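Local coordinates for gala protein type 1, 3 or 4 (PDB 4XA9) that is a leucine-rich repeat protein that may bind small GTPases and stimulate their GTP hydrolysis, at residues L4-S7 with D8-K11; L20-F24 with L25-D29; P33-C36 with E37-N41. One frame throughout, in Å; residues are numbered along the deposited sequence. Where two conformers were deposited one is given.

Overall arrangement
All three contacts are local and lie at the N-terminal end of the leucine-rich repeat solenoid. Contact 1 is the capped start of helix 6-12. Contact 2 is the turn that leaves strand 19-21. Contact 3 is a run of helix 32-41, the helix that follows that strand. Each has a buried leucine side and a more open side. The leucines meet in one shared core, to which Leu9 of contact 1, Leu20 and Leu22 of contact 2 and Leu35 of contact 3 all belong. The polar chemistry differs. Contact 1 adds a side-chain cap to its helix bonds, contact 3 has helix bonds between its segments, and contact 2 leans on an asparagine outside its segments.

Contact 1 of 3, residues L4-S7 with D8-K11; sequences LTLS and DLEK
Thr5 and Asp8 hold each other at the start of helix 6-12. Asp8 N gives a fairly straight bond to Thr5 OG1, 3.1 Å long with an N-H...O angle of 163°. In return Thr5 N donates to Asp8 OD2 at 3.2 Å and meets the carboxylate from above its plane. Thr5 OG1 can face into the turn because it sits between the backbone N and the carbonyl carbon (chi1 65°). The two reciprocal bonds make a capping box, with Thr5 as N-cap of the first helix in this leucine-rich repeat protein. Behind the cap, Leu9 N binds Thr5 O, and Glu10 N binds Leu6 O.

The buried side is packed by leucines. Leu4 CD1 rests on the CB methylene of Asp8 at 3.8 Å. Leu4 CD2 meets Leu9 CD2 at 4.1 Å, the two side chains crossing at about a right angle. Leu22 packs against this pair, and Leu35 against Leu4. The other side is looser and more exposed. A water sits 2.6 Å from Thr5 OG1 and makes a weak bond to Asp8 OD1. Lys11 N donates to Ser7 O, and Lys11 CG lies 3.2 Å from the same Ser7 O.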
loop_
_atom_site.group_PDB
_atom_site.type_symbol
_atom_site.label_atom_id
_atom_site.label_comp_id
_atom_site.label_asym_id
_atom_site.label_seq_id
_atom_site.Cartn_x
_atom_site.Cartn_y
_atom_site.Cartn_z
ATOM N N LEU A 4 -5.061 -26.375 -3.123
ATOM C CA LEU A 4 -5.494 -26.348 -1.729
ATOM C C LEU A 4 -5.480 -27.744 -1.114
ATOM O O LEU A 4 -6.001 -28.692 -1.703
ATOM C CB LEU A 4 -6.896 -25.746 -1.625
ATOM C CG LEU A 4 -7.450 -25.554 -0.214
ATOM C CD1 LEU A 4 -6.583 -24.563 0.552
ATOM C CD2 LEU A 4 -8.888 -25.066 -0.281
ATOM N N THR A 5 -4.883 -27.871 0.066
ATOM C CA THR A 5 -4.823 -29.153 0.763
ATOM C C THR A 5 -5.506 -29.065 2.117
ATOM O O THR A 5 -5.727 -27.964 2.628
ATOM C CB THR A 5 -3.374 -29.616 0.984
ATOM O OG1 THR A 5 -2.722 -28.701 1.875
ATOM C CG2 THR A 5 -2.619 -29.662 -0.330
ATOM N N LEU A 6 -5.831 -30.225 2.693
ATOM C CA LEU A 6 -6.372 -30.293 4.051
ATOM C C LEU A 6 -5.416 -29.675 5.070
ATOM O O LEU A 6 -5.850 -29.065 6.042
ATOM C CB LEU A 6 -6.671 -31.741 4.445
ATOM C CG LEU A 6 -7.898 -32.389 3.801
ATOM C CD1 LEU A 6 -8.082 -33.830 4.282
ATOM C CD2 LEU A 6 -9.140 -31.562 4.081
ATOM N N SER A 7 -4.117 -29.851 4.849
ATOM C CA SER A 7 -3.101 -29.276 5.723
ATOM C C SER A 7 -3.146 -27.747 5.703
ATOM O O SER A 7 -3.040 -27.108 6.748
ATOM C CB SER A 7 -1.710 -29.770 5.316
ATOM O OG SER A 7 -0.708 -29.251 6.169
ATOM N N ASP A 8 -3.299 -27.168 4.513
ATOM C CA ASP A 8 -3.476 -25.720 4.375
ATOM C C ASP A 8 -4.666 -25.236 5.191
ATOM O O ASP A 8 -4.572 -24.268 5.936
ATOM C CB ASP A 8 -3.694 -25.319 2.911
ATOM C CG ASP A 8 -2.472 -25.541 2.045
ATOM O OD1 ASP A 8 -1.338 -25.471 2.568
ATOM O OD2 ASP A 8 -2.653 -25.774 0.830
ATOM N N LEU A 9 -5.791 -25.930 5.043
ATOM C CA LEU A 9 -7.022 -25.545 5.713
ATOM C C LEU A 9 -6.906 -25.574 7.240
ATOM O O LEU A 9 -7.371 -24.656 7.912
ATOM C CB LEU A 9 -8.166 -26.449 5.247
ATOM C CG LEU A 9 -8.628 -26.150 3.820
ATOM C CD1 LEU A 9 -9.440 -27.297 3.237
ATOM C CD2 LEU A 9 -9.447 -24.859 3.798
ATOM N N GLU A 10 -6.285 -26.608 7.798
ATOM C CA GLU A 10 -6.218 -26.687 9.253
ATOM C C GLU A 10 -5.161 -25.750 9.830
ATOM O O GLU A 10 -5.320 -25.244 10.938
ATOM C CB GLU A 10 -5.969 -28.124 9.715
ATOM C CG GLU A 10 -7.154 -28.715 10.496
ATOM C CD GLU A 10 -7.201 -28.255 11.949
ATOM O OE1 GLU A 10 -6.139 -28.262 12.607
ATOM O OE2 GLU A 10 -8.297 -27.886 12.432
ATOM N N LYS A 11 -4.090 -25.495 9.088
ATOM C CA LYS A 11 -3.110 -24.515 9.545
ATOM C C LYS A 11 -3.670 -23.094 9.440
ATOM O O LYS A 11 -3.336 -22.221 10.239
ATOM C CB LYS A 11 -1.806 -24.648 8.760
ATOM C CG LYS A 11 -1.114 -25.983 9.004
ATOM C CD LYS A 11 0.113 -26.159 8.136
ATOM C CE LYS A 11 0.951 -27.325 8.628
ATOM N NZ LYS A 11 2.314 -27.309 8.034
HETATM O O HOH W 1 -0.173 -28.653 2.092
#

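Contact 2 of 3, residues L20-F24 with L25-D29; sequences LSLSF and LNLRD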
loop_
_atom_site.group_PDB
_atom_site.type_symbol
_atom_site.label_atom_id
_atom_site.label_comp_id
_atom_site.label_asym_id
_atom_site.label_seq_id
_atom_site.Cartn_x
_atom_site.Cartn_y
_atom_site.Cartn_z
ATOM N N LEU A 20 -10.505 -18.228 8.923
ATOM C CA LEU A 20 -9.699 -19.064 8.040
ATOM C C LEU A 20 -8.846 -18.177 7.146
ATOM O O LEU A 20 -9.380 -17.375 6.385
ATOM C CB LEU A 20 -10.587 -19.986 7.191
ATOM C CG LEU A 20 -9.903 -20.944 6.205
ATOM C CD1 LEU A 20 -8.864 -21.831 6.899
ATOM C CD2 LEU A 20 -10.949 -21.806 5.479
ATOM N N SER A 21 -7.525 -18.332 7.228
ATOM C CA SER A 21 -6.614 -17.518 6.430
ATOM C C SER A 21 -5.799 -18.370 5.472
ATOM O O SER A 21 -5.083 -19.283 5.894
ATOM C CB SER A 21 -5.680 -16.711 7.334
ATOM O OG SER A 21 -6.428 -15.868 8.193
ATOM N N LEU A 22 -5.913 -18.053 4.184
ATOM C CA LEU A 22 -5.307 -18.844 3.115
ATOM C C LEU A 22 -4.619 -17.937 2.090
ATOM O O LEU A 22 -4.702 -18.159 0.886
ATOM C CB LEU A 22 -6.362 -19.708 2.429
ATOM C CG LEU A 22 -7.119 -20.740 3.276
ATOM C CD1 LEU A 22 -8.329 -21.261 2.510
ATOM C CD2 LEU A 22 -6.197 -21.900 3.674
ATOM N N SER A 23 -3.943 -16.907 2.580
ATOM C CA SER A 23 -3.271 -15.966 1.692
ATOM C C SER A 23 -1.960 -16.539 1.161
ATOM O O SER A 23 -1.330 -17.381 1.799
ATOM C CB SER A 23 -3.012 -14.634 2.404
ATOM O OG SER A 23 -2.109 -14.801 3.478
ATOM N N PHE A 24 -1.576 -16.090 -0.032
ATOM C CA PHE A 24 -0.309 -16.469 -0.668
ATOM C C PHE A 24 -0.134 -17.976 -0.887
ATOM O O PHE A 24 0.950 -18.518 -0.658
ATOM C CB PHE A 24 0.889 -15.940 0.146
ATOM C CG PHE A 24 1.032 -14.438 0.125
ATOM C CD1 PHE A 24 1.637 -13.800 -0.947
ATOM C CD2 PHE A 24 0.590 -13.667 1.189
ATOM C CE1 PHE A 24 1.775 -12.415 -0.969
ATOM C CE2 PHE A 24 0.727 -12.281 1.172
ATOM C CZ PHE A 24 1.322 -11.661 0.091
ATOM N N LEU A 25 -1.184 -18.648 -1.352
ATOM C CA LEU A 25 -1.109 -20.087 -1.592
ATOM C C LEU A 25 -1.308 -20.416 -3.070
ATOM O O LEU A 25 -1.418 -21.583 -3.436
ATOM C CB LEU A 25 -2.151 -20.832 -0.743
ATOM C CG LEU A 25 -1.929 -20.812 0.771
ATOM C CD1 LEU A 25 -3.033 -21.570 1.498
ATOM C CD2 LEU A 25 -0.566 -21.400 1.116
ATOM N N ASN A 26 -1.334 -19.386 -3.912
ATOM C CA ASN A 26 -1.598 -19.545 -5.344
ATOM C C ASN A 26 -2.863 -20.362 -5.627
ATOM O O ASN A 26 -2.901 -21.160 -6.560
ATOM C CB ASN A 26 -0.396 -20.189 -6.044
ATOM C CG ASN A 26 0.826 -19.283 -6.053
ATOM O OD1 ASN A 26 0.897 -18.330 -6.827
ATOM N ND2 ASN A 26 1.789 -19.579 -5.194
ATOM N N LEU A 27 -3.900 -20.158 -4.822
ATOM C CA LEU A 27 -5.164 -20.862 -5.029
ATOM C C LEU A 27 -5.822 -20.451 -6.337
ATOM O O LEU A 27 -5.699 -19.303 -6.780
ATOM C CB LEU A 27 -6.127 -20.613 -3.872
ATOM C CG LEU A 27 -5.633 -20.959 -2.468
ATOM C CD1 LEU A 27 -6.764 -20.770 -1.470
ATOM C CD2 LEU A 27 -5.089 -22.383 -2.422
ATOM N N ARG A 28 -6.516 -21.396 -6.962
ATOM C CA ARG A 28 -7.218 -21.114 -8.199
ATOM C C ARG A 28 -8.693 -21.406 -8.054
ATOM O O ARG A 28 -9.151 -21.848 -6.994
ATOM C CB ARG A 28 -6.626 -21.919 -9.354
ATOM C CG ARG A 28 -5.184 -21.540 -9.663
ATOM C CD ARG A 28 -4.740 -22.076 -11.008
ATOM N NE ARG A 28 -4.644 -23.535 -11.024
ATOM C CZ ARG A 28 -3.512 -24.214 -10.856
ATOM N NH1 ARG A 28 -2.369 -23.566 -10.662
ATOM N NH2 ARG A 28 -3.522 -25.541 -10.889
ATOM N N ASP A 29 -9.434 -21.160 -9.126
ATOM C CA ASP A 29 -10.875 -21.346 -9.099
ATOM C C ASP A 29 -11.268 -22.762 -8.692
ATOM O O ASP A 29 -12.227 -22.940 -7.948
ATOM C CB ASP A 29 -11.478 -21.011 -10.457
ATOM C CG ASP A 29 -11.279 -19.562 -10.833
ATOM O OD1 ASP A 29 -11.060 -18.729 -9.926
ATOM O OD2 ASP A 29 -11.339 -19.254 -12.039
#
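The turn that follows strand 19-21 belongs to the leucine-rich repeat pattern, in which Leu20, Leu22 and Leu27 are the inward residues. Leu25 takes the position held by the consensus asparagine in the next repeat, and it packs at the edge of the core. Leu25 CD1 lies against Leu22 CD2 at 3.9 Å, the two side chains crossing obliquely. The same methyl is 3.8 Å from Leu22 O, and so covers both the side chain and the carbonyl of Leu22. Leu25 CG is anti to its carbonyl carbon (chi1 -67°), which lets CD1 lie over Leu22. Leu27 comes in by one branch, with Leu27 CD1 at 4.1 Å from Leu22 CB.

The chain reverses through Phe24 and Asn26, which both have positive phi. Leu25 CG is 3.6 Å from Ser23 O across this bend. The contact between the two halves is apolar. Much of the polar hold comes from Asn53 in the loop after strand 47-49, at the consensus asparagine position, as in the asparagine ladder of leucine-rich repeats. Its OD1 accepts from the N atoms of Leu25 and Leu27, and its ND2 donates to Leu22 O.

Phe24 stacks on His52 and also packs on a polar side chain of the other protein chain of the assembly. Leu25 touches Asp8 of helix 6-12. Leu22 packs on Leu9 of that helix and Leu35 of helix 32-41, while Leu20 in strand 19-21 lies against helix 32-41 and strand 47-49.

Contact 3 of 3, residues P33-C36 with E37-N41; sequences PLLC and EFLQN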
loop_
_atom_site.group_PDB
_atom_site.type_symbol
_atom_site.label_atom_id
_atom_site.label_comp_id
_atom_site.label_asym_id
_atom_site.label_seq_id
_atom_site.Cartn_x
_atom_site.Cartn_y
_atom_site.Cartn_z
ATOM N N PRO A 33 -14.339 -25.209 -4.543
ATOM C CA PRO A 33 -15.244 -26.226 -3.979
ATOM C C PRO A 33 -14.748 -26.885 -2.691
ATOM O O PRO A 33 -15.538 -27.025 -1.761
ATOM C CB PRO A 33 -15.348 -27.263 -5.106
ATOM C CG PRO A 33 -15.183 -26.458 -6.345
ATOM C CD PRO A 33 -14.132 -25.426 -5.991
ATOM N N LEU A 34 -13.477 -27.277 -2.627
ATOM C CA LEU A 34 -12.939 -27.867 -1.399
ATOM C C LEU A 34 -13.021 -26.874 -0.247
ATOM O O LEU A 34 -13.430 -27.225 0.860
ATOM C CB LEU A 34 -11.493 -28.326 -1.596
ATOM C CG LEU A 34 -10.788 -28.871 -0.349
ATOM C CD1 LEU A 34 -11.533 -30.075 0.212
ATOM C CD2 LEU A 34 -9.356 -29.247 -0.681
ATOM N N LEU A 35 -12.619 -25.637 -0.513
ATOM C CA LEU A 35 -12.740 -24.562 0.467
ATOM C C LEU A 35 -14.153 -24.469 1.062
ATOM O O LEU A 35 -14.323 -24.462 2.285
ATOM C CB LEU A 35 -12.365 -23.228 -0.178
ATOM C CG LEU A 35 -12.678 -21.992 0.660
ATOM C CD1 LEU A 35 -11.796 -21.980 1.905
ATOM C CD2 LEU A 35 -12.497 -20.726 -0.164
ATOM N N CYS A 36 -15.162 -24.400 0.194
ATOM C CA CYS A 36 -16.543 -24.253 0.651
ATOM C C CYS A 36 -17.014 -25.468 1.435
ATOM O O CYS A 36 -17.804 -25.343 2.370
ATOM C CB CYS A 36 -17.479 -24.002 -0.531
ATOM S SG CYS A 36 -17.196 -22.406 -1.333
ATOM N N GLU A 37 -16.531 -26.643 1.048
ATOM C CA GLU A 37 -16.855 -27.859 1.771
ATOM C C GLU A 37 -16.351 -27.773 3.200
ATOM O O GLU A 37 -17.066 -28.099 4.148
ATOM C CB GLU A 37 -16.250 -29.076 1.074
ATOM C CG GLU A 37 -17.278 -30.069 0.635
ATOM C CD GLU A 37 -16.677 -31.404 0.257
ATOM O OE1 GLU A 37 -15.495 -31.440 -0.156
ATOM O OE2 GLU A 37 -17.398 -32.414 0.393
ATOM N N PHE A 38 -15.110 -27.326 3.351
ATOM C CA PHE A 38 -14.518 -27.172 4.671
ATOM C C PHE A 38 -15.281 -26.138 5.499
ATOM O O PHE A 38 -15.513 -26.343 6.693
ATOM C CB PHE A 38 -13.044 -26.782 4.547
ATOM C CG PHE A 38 -12.322 -26.696 5.861
ATOM C CD1 PHE A 38 -11.773 -27.834 6.443
ATOM C CD2 PHE A 38 -12.173 -25.479 6.507
ATOM C CE1 PHE A 38 -11.103 -27.761 7.645
ATOM C CE2 PHE A 38 -11.508 -25.399 7.711
ATOM C CZ PHE A 38 -10.969 -26.545 8.283
ATOM N N LEU A 39 -15.672 -25.034 4.868
ATOM C CA LEU A 39 -16.411 -23.978 5.565
ATOM C C LEU A 39 -17.800 -24.457 5.980
ATOM O O LEU A 39 -18.282 -24.104 7.051
ATOM C CB LEU A 39 -16.524 -22.728 4.692
ATOM C CG LEU A 39 -15.207 -21.982 4.442
ATOM C CD1 LEU A 39 -15.390 -20.937 3.353
ATOM C CD2 LEU A 39 -14.694 -21.330 5.722
ATOM N N GLN A 40 -18.434 -25.268 5.136
ATOM C CA GLN A 40 -19.748 -25.829 5.457
ATOM C C GLN A 40 -19.665 -26.809 6.626
ATOM O O GLN A 40 -20.612 -26.939 7.404
ATOM C CB GLN A 40 -20.347 -26.514 4.228
ATOM C CG GLN A 40 -20.839 -25.522 3.191
ATOM C CD GLN A 40 -21.093 -26.158 1.847
ATOM O OE1 GLN A 40 -20.624 -27.266 1.571
ATOM N NE2 GLN A 40 -21.845 -25.462 0.997
ATOM N N ASN A 41 -18.525 -27.483 6.742
ATOM C CA ASN A 41 -18.236 -28.368 7.864
ATOM C C ASN A 41 -17.897 -27.613 9.149
ATOM O O ASN A 41 -17.907 -28.192 10.234
ATOM C CB ASN A 41 -17.070 -29.302 7.515
ATOM C CG ASN A 41 -17.472 -30.425 6.575
ATOM O OD1 ASN A 41 -18.599 -30.472 6.080
ATOM N ND2 ASN A 41 -16.536 -31.330 6.308
#
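Leu35 and Leu39 make the apolar part of this contact, one turn apart on helix 32-41. Leu39 CD1 touches Leu35 CG and Leu35 CD1, each at 4.0 Å. Leu35 holds CG anti to its backbone N (chi1 170°), whereas Leu39 turns CG beside its own N (chi1 -68°). This brings the branches together at a slant. Both leucines also pack on Leu20 of strand 19-21. The helix links this strand to strand 47-49 in a beta-alpha-beta unit. The buried Cys36 packs on Phe63 of helix 57-63, as does Leu39. Phe38 swings its ring away from residues 33-36, toward Leu20 and His42.

Backbone bonds form the second group. Glu37 N, Phe38 N, Leu39 N and Gln40 N donate in turn to Pro33 O, Leu34 O, Leu35 O and Cys36 O. Leu39 N approaches Leu35 O in the carbonyl plane at 3.0 Å. Gln40 N is 2.8 Å from Cys36 O but tilted 27° from that plane. Close packing of side-chain carbons on carbonyls follows from the helix: Leu39 CG lies 3.4 Å from Leu35 O, and Gln40 CG 3.1 Å from Cys36 O.

Polar side-chain ends are the third group. Gln40 extends beyond CG, and its NE2 bonds to Lys66 O.

The chemistry is therefore divided by role. Apolar side chains join the helix to strand 19-21 and to both neighbouring helices, with Leu34 and Phe38 meeting Leu9 of helix 6-12. Main-chain bonds keep the helix in shape, and the amide of Gln40 ties the flank facing helix 57-63 to the loop after it.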